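Local coordinates for protein acetoacetate decarboxylase (Sphingomonas wittichii, PDB 5UPB) that is an acetoacetate decarboxylase-like lyase that probably acts on keto acids through a lysine Schiff base, as its relatives do, at residues Ala41-Gly46 against Leu86-Thr91; Pro178-His183 against Val200-Ser205. All coordinates share one frame; numbering follows the deposited sequence.

Interaction 1: residues Ala41-Gly46 against Leu86-Thr91; sequences ALLPAG and LSIACT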
ATOM      1  N   ALA A  41      -5.893 -29.448  15.420  1.00 42.95           N
ATOM      2  CA  ALA A  41      -4.455 -29.331  15.169  1.00 50.12           C
ATOM      3  C   ALA A  41      -3.967 -27.882  15.226  1.00 50.72           C
ATOM      4  O   ALA A  41      -2.782 -27.635  15.468  1.00 43.34           O
ATOM      5  CB  ALA A  41      -4.135 -29.964  13.811  1.00 51.51           C
ATOM      6  N   LEU A  42      -4.841 -26.913  14.965  1.00 44.88           N
ATOM      7  CA  LEU A  42      -4.463 -25.511  15.039  1.00 38.74           C
ATOM      8  C   LEU A  42      -4.597 -24.939  16.439  1.00 44.29           C
ATOM      9  O   LEU A  42      -4.163 -23.800  16.670  1.00 46.09           O
ATOM     10  CB  LEU A  42      -5.328 -24.673  14.097  1.00 35.14           C
ATOM     11  CG  LEU A  42      -5.247 -24.993  12.615  1.00 39.00           C
ATOM     12  CD1 LEU A  42      -6.252 -24.108  11.846  1.00 44.01           C
ATOM     13  CD2 LEU A  42      -3.792 -24.818  12.114  1.00 43.84           C
ATOM     14  N   LEU A  43      -5.248 -25.663  17.348  1.00 39.49           N
ATOM     15  CA  LEU A  43      -5.467 -25.079  18.655  1.00 43.14           C
ATOM     16  C   LEU A  43      -4.266 -25.309  19.540  1.00 41.65           C
ATOM     17  O   LEU A  43      -3.725 -26.414  19.567  1.00 44.24           O
ATOM     18  CB  LEU A  43      -6.684 -25.688  19.336  1.00 43.97           C
ATOM     19  CG  LEU A  43      -8.008 -25.400  18.646  1.00 35.37           C
ATOM     20  CD1 LEU A  43      -9.143 -26.164  19.325  1.00 37.18           C
ATOM     21  CD2 LEU A  43      -8.244 -23.911  18.708  1.00 29.12           C
ATOM     22  N   PRO A  44      -3.882 -24.318  20.332  1.00 37.38           N
ATOM     23  CA  PRO A  44      -2.833 -24.559  21.317  1.00 46.57           C
ATOM     24  C   PRO A  44      -3.319 -25.492  22.420  1.00 48.38           C
ATOM     25  O   PRO A  44      -4.517 -25.691  22.636  1.00 42.25           O
ATOM     26  CB  PRO A  44      -2.547 -23.162  21.876  1.00 45.93           C
ATOM     27  CG  PRO A  44      -3.819 -22.421  21.716  1.00 38.60           C
ATOM     28  CD  PRO A  44      -4.419 -22.943  20.429  1.00 38.70           C
ATOM     29  N   ALA A  45      -2.353 -26.121  23.077  1.00 53.07           N
ATOM     30  CA  ALA A  45      -2.650 -27.091  24.120  1.00 58.68           C
ATOM     31  C   ALA A  45      -3.523 -26.476  25.206  1.00 54.14           C
ATOM     32  O   ALA A  45      -3.287 -25.347  25.652  1.00 50.62           O
ATOM     33  CB  ALA A  45      -1.351 -27.613  24.730  1.00 74.85           C
ATOM     34  N   GLY A  46      -4.560 -27.205  25.609  1.00 53.17           N
ATOM     35  CA  GLY A  46      -5.454 -26.749  26.658  1.00 58.90           C
ATOM     36  C   GLY A  46      -6.791 -26.272  26.145  1.00 53.08           C
ATOM     37  O   GLY A  46      -7.716 -26.085  26.952  1.00 56.48           O
ATOM     38  N   LEU A  86     -10.029 -16.012  10.529  1.00 28.76           N
ATOM     39  CA  LEU A  86     -10.656 -17.328  10.619  1.00 35.31           C
ATOM     40  C   LEU A  86     -10.481 -17.813  12.049  1.00 30.44           C
ATOM     41  O   LEU A  86      -9.343 -18.007  12.504  1.00 30.70           O
ATOM     42  CB  LEU A  86      -9.993 -18.293   9.629  1.00 38.66           C
ATOM     43  CG  LEU A  86     -10.092 -17.841   8.175  1.00 32.64           C
ATOM     44  CD1 LEU A  86      -9.170 -18.631   7.259  1.00 32.37           C
ATOM     45  CD2 LEU A  86     -11.531 -18.015   7.726  1.00 39.11           C
ATOM     46  N   SER A  87     -11.587 -17.968  12.774  1.00 30.75           N
ATOM     47  CA  SER A  87     -11.559 -18.283  14.197  1.00 29.55           C
ATOM     48  C   SER A  87     -12.294 -19.589  14.456  1.00 32.96           C
ATOM     49  O   SER A  87     -13.293 -19.889  13.807  1.00 34.04           O
ATOM     50  CB  SER A  87     -12.214 -17.177  15.085  1.00 29.79           C
ATOM     51  OG  SER A  87     -11.614 -15.928  14.897  1.00 51.75           O
ATOM     52  N   ILE A  88     -11.857 -20.301  15.492  1.00 30.97           N
ATOM     53  CA  ILE A  88     -12.295 -21.666  15.785  1.00 34.27           C
ATOM     54  C   ILE A  88     -13.068 -21.671  17.095  1.00 38.23           C
ATOM     55  O   ILE A  88     -12.573 -21.190  18.123  1.00 35.50           O
ATOM     56  CB  ILE A  88     -11.086 -22.610  15.864  1.00 39.53           C
ATOM     57  CG1 ILE A  88     -10.330 -22.573  14.534  1.00 33.58           C
ATOM     58  CG2 ILE A  88     -11.523 -24.030  16.251  1.00 35.16           C
ATOM     59  CD1 ILE A  88      -8.976 -23.270  14.562  1.00 38.67           C
ATOM     60  N   ALA A  89     -14.279 -22.222  17.068  1.00 37.84           N
ATOM     61  CA  ALA A  89     -15.024 -22.374  18.311  1.00 35.16           C
ATOM     62  C   ALA A  89     -14.385 -23.476  19.143  1.00 35.33           C
ATOM     63  O   ALA A  89     -14.038 -24.539  18.620  1.00 39.16           O
ATOM     64  CB  ALA A  89     -16.493 -22.686  18.032  1.00 50.61           C
ATOM     65  N   CYS A  90     -14.197 -23.209  20.436  1.00 36.53           N
ATOM     66  CA  CYS A  90     -13.480 -24.123  21.318  1.00 38.74           C
ATOM     67  C   CYS A  90     -13.912 -23.877  22.763  1.00 43.10           C
ATOM     68  O   CYS A  90     -14.754 -23.018  23.058  1.00 39.38           O
ATOM     69  CB  CYS A  90     -11.969 -23.981  21.148  1.00 41.19           C
ATOM     70  SG  CYS A  90     -11.331 -22.321  21.455  1.00 38.12           S
ATOM     71  N   THR A  91     -13.320 -24.663  23.668  1.00 48.61           N
ATOM     72  CA  THR A  91     -13.585 -24.578  25.095  1.00 50.38           C
ATOM     73  C   THR A  91     -12.282 -24.701  25.873  1.00 48.76           C
ATOM     74  O   THR A  91     -11.337 -25.379  25.452  1.00 49.34           O
ATOM     75  CB  THR A  91     -14.529 -25.687  25.571  1.00 48.19           C
ATOM     76  OG1 THR A  91     -14.051 -26.958  25.088  1.00 49.85           O
ATOM     77  CG2 THR A  91     -15.904 -25.437  25.064  1.00 45.38           C
TER

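Interaction 2: residues Pro178-His183 against Val200-Ser205; sequences PATFGH and VEVNRS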
ATOM      1  N   PRO A 178     -18.508 -16.258  24.924  1.00 45.86           N
ATOM      2  CA  PRO A 178     -18.033 -15.067  25.659  1.00 44.57           C
ATOM      3  C   PRO A 178     -16.520 -14.884  25.609  1.00 39.89           C
ATOM      4  O   PRO A 178     -16.036 -13.752  25.508  1.00 45.38           O
ATOM      5  CB  PRO A 178     -18.482 -15.335  27.100  1.00 54.08           C
ATOM      6  CG  PRO A 178     -18.789 -16.792  27.175  1.00 56.12           C
ATOM      7  CD  PRO A 178     -19.124 -17.269  25.793  1.00 49.26           C
ATOM      8  N   ALA A 179     -15.758 -15.966  25.622  1.00 39.10           N
ATOM      9  CA  ALA A 179     -14.314 -15.834  25.748  1.00 38.50           C
ATOM     10  C   ALA A 179     -13.663 -15.810  24.382  1.00 35.46           C
ATOM     11  O   ALA A 179     -14.093 -16.496  23.455  1.00 34.83           O
ATOM     12  CB  ALA A 179     -13.721 -16.974  26.564  1.00 43.67           C
ATOM     13  N   THR A 180     -12.588 -15.042  24.277  1.00 32.30           N
ATOM     14  CA  THR A 180     -11.631 -15.177  23.191  1.00 35.70           C
ATOM     15  C   THR A 180     -10.342 -15.674  23.811  1.00 38.45           C
ATOM     16  O   THR A 180      -9.776 -15.024  24.695  1.00 36.96           O
ATOM     17  CB  THR A 180     -11.437 -13.869  22.423  1.00 39.21           C
ATOM     18  OG1 THR A 180     -12.681 -13.444  21.891  1.00 39.67           O
ATOM     19  CG2 THR A 180     -10.452 -14.040  21.281  1.00 43.27           C
ATOM     20  N   PHE A 181      -9.914 -16.849  23.387  1.00 32.81           N
ATOM     21  CA  PHE A 181      -8.709 -17.451  23.927  1.00 34.64           C
ATOM     22  C   PHE A 181      -7.550 -17.092  23.010  1.00 33.09           C
ATOM     23  O   PHE A 181      -7.696 -17.030  21.782  1.00 35.07           O
ATOM     24  CB  PHE A 181      -8.876 -18.969  24.056  1.00 34.16           C
ATOM     25  CG  PHE A 181     -10.006 -19.386  24.946  1.00 39.22           C
ATOM     26  CD1 PHE A 181      -9.997 -19.052  26.278  1.00 40.02           C
ATOM     27  CD2 PHE A 181     -11.081 -20.096  24.439  1.00 45.01           C
ATOM     28  CE1 PHE A 181     -11.006 -19.430  27.106  1.00 40.31           C
ATOM     29  CE2 PHE A 181     -12.111 -20.487  25.269  1.00 42.16           C
ATOM     30  CZ  PHE A 181     -12.079 -20.148  26.605  1.00 42.82           C
ATOM     31  N   GLY A 182      -6.404 -16.797  23.621  1.00 31.73           N
ATOM     32  CA  GLY A 182      -5.229 -16.410  22.871  1.00 29.07           C
ATOM     33  C   GLY A 182      -4.040 -17.243  23.295  1.00 31.95           C
ATOM     34  O   GLY A 182      -4.038 -17.874  24.360  1.00 30.91           O
ATOM     35  N   HIS A 183      -3.023 -17.245  22.431  1.00 32.95           N
ATOM     36  CA  HIS A 183      -1.752 -17.911  22.713  1.00 32.57           C
ATOM     37  C   HIS A 183      -0.713 -16.806  22.691  1.00 34.76           C
ATOM     38  O   HIS A 183      -0.272 -16.381  21.620  1.00 31.55           O
ATOM     39  CB  HIS A 183      -1.426 -18.995  21.685  1.00 30.43           C
ATOM     40  CG  HIS A 183      -0.120 -19.672  21.934  1.00 34.16           C
ATOM     41  ND1 HIS A 183       0.507 -20.467  20.992  1.00 34.60           N
ATOM     42  CD2 HIS A 183       0.693 -19.658  23.016  1.00 33.10           C
ATOM     43  CE1 HIS A 183       1.624 -20.948  21.505  1.00 32.21           C
ATOM     44  NE2 HIS A 183       1.772 -20.456  22.722  1.00 34.39           N
ATOM     45  N   VAL A 200      -4.051 -17.377  27.220  1.00 33.46           N
ATOM     46  CA  VAL A 200      -4.645 -16.206  27.836  1.00 30.40           C
ATOM     47  C   VAL A 200      -6.124 -16.165  27.468  1.00 34.34           C
ATOM     48  O   VAL A 200      -6.569 -16.806  26.521  1.00 30.70           O
ATOM     49  CB  VAL A 200      -3.944 -14.901  27.387  1.00 34.97           C
ATOM     50  CG1 VAL A 200      -2.482 -14.907  27.775  1.00 35.04           C
ATOM     51  CG2 VAL A 200      -4.044 -14.742  25.868  1.00 34.58           C
ATOM     52  N   GLU A 201      -6.879 -15.369  28.213  1.00 31.67           N
ATOM     53  CA  GLU A 201      -8.325 -15.201  28.006  1.00 37.33           C
ATOM     54  C   GLU A 201      -8.660 -13.720  27.987  1.00 34.30           C
ATOM     55  O   GLU A 201      -8.144 -12.973  28.822  1.00 35.93           O
ATOM     56  CB  GLU A 201      -9.121 -15.874  29.120  1.00 40.83           C
ATOM     57  CG  GLU A 201     -10.604 -15.857  28.910  1.00 69.08           C
ATOM     58  CD  GLU A 201     -11.339 -16.424  30.097  1.00 77.27           C
ATOM     59  OE1 GLU A 201     -10.694 -16.786  31.092  1.00 69.93           O
ATOM     60  OE2 GLU A 201     -12.571 -16.433  30.069  1.00 92.44           O
ATOM     61  N   VAL A 202      -9.342 -13.250  26.934  1.00 30.45           N
ATOM     62  CA  VAL A 202      -9.809 -11.871  26.890  1.00 36.95           C
ATOM     63  C   VAL A 202     -11.323 -11.869  27.111  1.00 32.62           C
ATOM     64  O   VAL A 202     -12.050 -12.628  26.457  1.00 31.23           O
ATOM     65  CB  VAL A 202      -9.403 -11.159  25.596  1.00 44.50           C
ATOM     66  CG1 VAL A 202      -9.852 -11.921  24.455  1.00 66.41           C
ATOM     67  CG2 VAL A 202     -10.003  -9.793  25.549  1.00 56.27           C
ATOM     68  N   ASN A 203     -11.805 -11.020  28.000  1.00 46.19           N
ATOM     69  CA  ASN A 203     -13.245 -10.810  28.135  1.00 44.77           C
ATOM     70  C   ASN A 203     -13.578  -9.351  27.884  1.00 34.32           C
ATOM     71  O   ASN A 203     -12.813  -8.454  28.248  1.00 50.12           O
ATOM     72  CB  ASN A 203     -13.777 -11.221  29.506  1.00 60.81           C
ATOM     73  CG  ASN A 203     -13.789 -12.711  29.677  1.00 66.23           C
ATOM     74  OD1 ASN A 203     -14.683 -13.400  29.161  1.00 51.02           O
ATOM     75  ND2 ASN A 203     -12.764 -13.234  30.357  1.00 61.01           N
ATOM     76  N   ARG A 204     -14.698  -9.130  27.213  1.00 39.84           N
ATOM     77  CA  ARG A 204     -15.136  -7.776  26.939  1.00 36.48           C
ATOM     78  C   ARG A 204     -15.725  -7.202  28.217  1.00 39.17           C
ATOM     79  O   ARG A 204     -16.616  -7.803  28.823  1.00 37.21           O
ATOM     80  CB  ARG A 204     -16.156  -7.841  25.815  1.00 39.76           C
ATOM     81  CG  ARG A 204     -15.472  -8.344  24.527  1.00 42.37           C
ATOM     82  CD  ARG A 204     -16.343  -8.394  23.294  1.00 76.82           C
ATOM     83  NE  ARG A 204     -17.247  -9.537  23.317  1.00105.33           N
ATOM     84  CZ  ARG A 204     -16.944 -10.719  22.798  1.00139.61           C
ATOM     85  NH1 ARG A 204     -15.769 -10.913  22.213  1.00142.57           N
ATOM     86  NH2 ARG A 204     -17.814 -11.711  22.860  1.00163.66           N
ATOM     87  N   SER A 205     -15.322  -5.991  28.554  1.00 31.64           N
ATOM     88  CA  SER A 205     -15.854  -5.281  29.696  1.00 34.42           C
ATOM     89  C   SER A 205     -16.971  -4.349  29.272  1.00 33.16           C
ATOM     90  O   SER A 205     -17.714  -3.833  30.114  1.00 33.90           O
ATOM     91  CB  SER A 205     -14.722  -4.492  30.380  1.00 40.34           C
ATOM     92  OG  SER A 205     -14.296  -3.413  29.541  1.00 43.21           O
TER

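Interaction 1: residues Ala41-Gly46 against Leu86-Thr91
Ile88 meets Leu42 and Leu43 with a different branch for each. Its longer arm, extended at chi2 (170°), carries CD1 to Leu42, where it lies 3.9 Å from Leu42 CB and equally close to Leu42 CD1; the two side chains cross at about a right angle. The shorter branch turns to the next leucine, and Ile88 CG2 rests 4.1 Å from Leu43 CD2. Ala89 follows with its CB turned away, in the alternation expected of a strand. At Cys90 the side chain again faces the 41-46 segment, and Cys90 CB is 4.0 Å from Leu43 CD1. Leu43 therefore bridges two residues of the strand, one methyl on Ile88 and the other on Cys90. With chi1 at 58°, Cys90 SG stands between its backbone N and carbonyl carbon, farther from Leu43 CD1 than CB is. Thr91 points its side chain away, and OG1 makes a weak hydrogen bond to Lys48 O; only its backbone approaches Gly46, with Thr91 O 4.0 Å from Gly46 O.

The touching parts of the two segments run nearly the same way, 12° apart, but their backbones stay well separated: Leu43 CA is 8.2 Å from Ile88 CA. No hydrogen bond joins them, and the contact is held by apolar side chains. It places residues 41-46, running from helix 36-42 into the following loop, against one face of strand 80-92. That strand pairs antiparallel with 95-105 and with 53-65 and the short strand 48-50. Phe102 and Phe99 of strand 95-105 pack on Leu42 and Leu43, Val49 of strand 48-50 touches Leu43 and Ile88, and Phe232 from a loop reaches Leu42 and Ile88. Thr8 of the second subunit also packs on Leu42.

Interaction 2: residues Pro178-His183 against Val200-Ser205
Strands 179-183 and 200-202 run antiparallel, their axes 4.7 Å apart at closest approach, with Thr180-Val202 and Gly182-Val200 as hydrogen-bonded pairs around the non-hydrogen-bonded pair Phe181-Glu201. Both bonds of the Thr180-Val202 pair are nearly straight, but Val202 N to Thr180 O is 2.9 Å and Thr180 N to Val202 O is 3.3 Å. Phe181 CA also makes a CA-H...O contact to Val200 O, 3.4 Å away.

On one face Thr180 and Val202 lie side by side, pointing the same way. With chi1 at 54°, Val202 CG1 sits between its own N and carbonyl carbon and is pressed against the threonine, only 3.2 Å from Thr180 CB. This is tighter than normal van der Waals contact, so the exact placement of that methyl is doubtful. Further along the same face, Val200 CG2 lies against the Gly182 backbone, 3.5 Å from Gly182 O.

The pairing belongs to the beta hairpin of strands 179-186 and 196-202, whose first strand also runs parallel to 95-105 and whose second pairs antiparallel with 253-257.

The other face carries Phe181 and Glu201, again side by side. Glu201 CG, anti to its backbone nitrogen (chi1 -174°), approaches the phenyl ring obliquely, 4.0 Å from Phe181 CE1, and the ring and carboxylate planes are 44° apart. Val200 O lies near the ring plane, at its edge. The extended glutamate also lies beside Ala179 CB, 4.1 Å from Glu201 CG. Glu201 OE2 is modelled in a salt bridge with Arg95 NE and as the acceptor of a weak hydrogen bond from Asn203 ND2, but its position is less certain, so both are tentative.

From the N terminus, interaction 1 comes first: residues 41-46, from helix 36-42 into the following loop, close on strand 80-92, spanning the short strand 48-50 and strand 53-65. Interaction 2 opens only later, when strand 179-186 turns back through strand 196-202 to close a local hairpin. The two are therefore in series, neither nested nor crossed. In space they meet, their centres about 13 Å apart: Cys90 SG packs on the Phe181 ring, 3.7 Å from Phe181 CD2, and Pro44 CB lies 4.2 Å from His183 ND1. Strand 95-105 lies between them in the pairing order, antiparallel to 80-92 and parallel to 179-186.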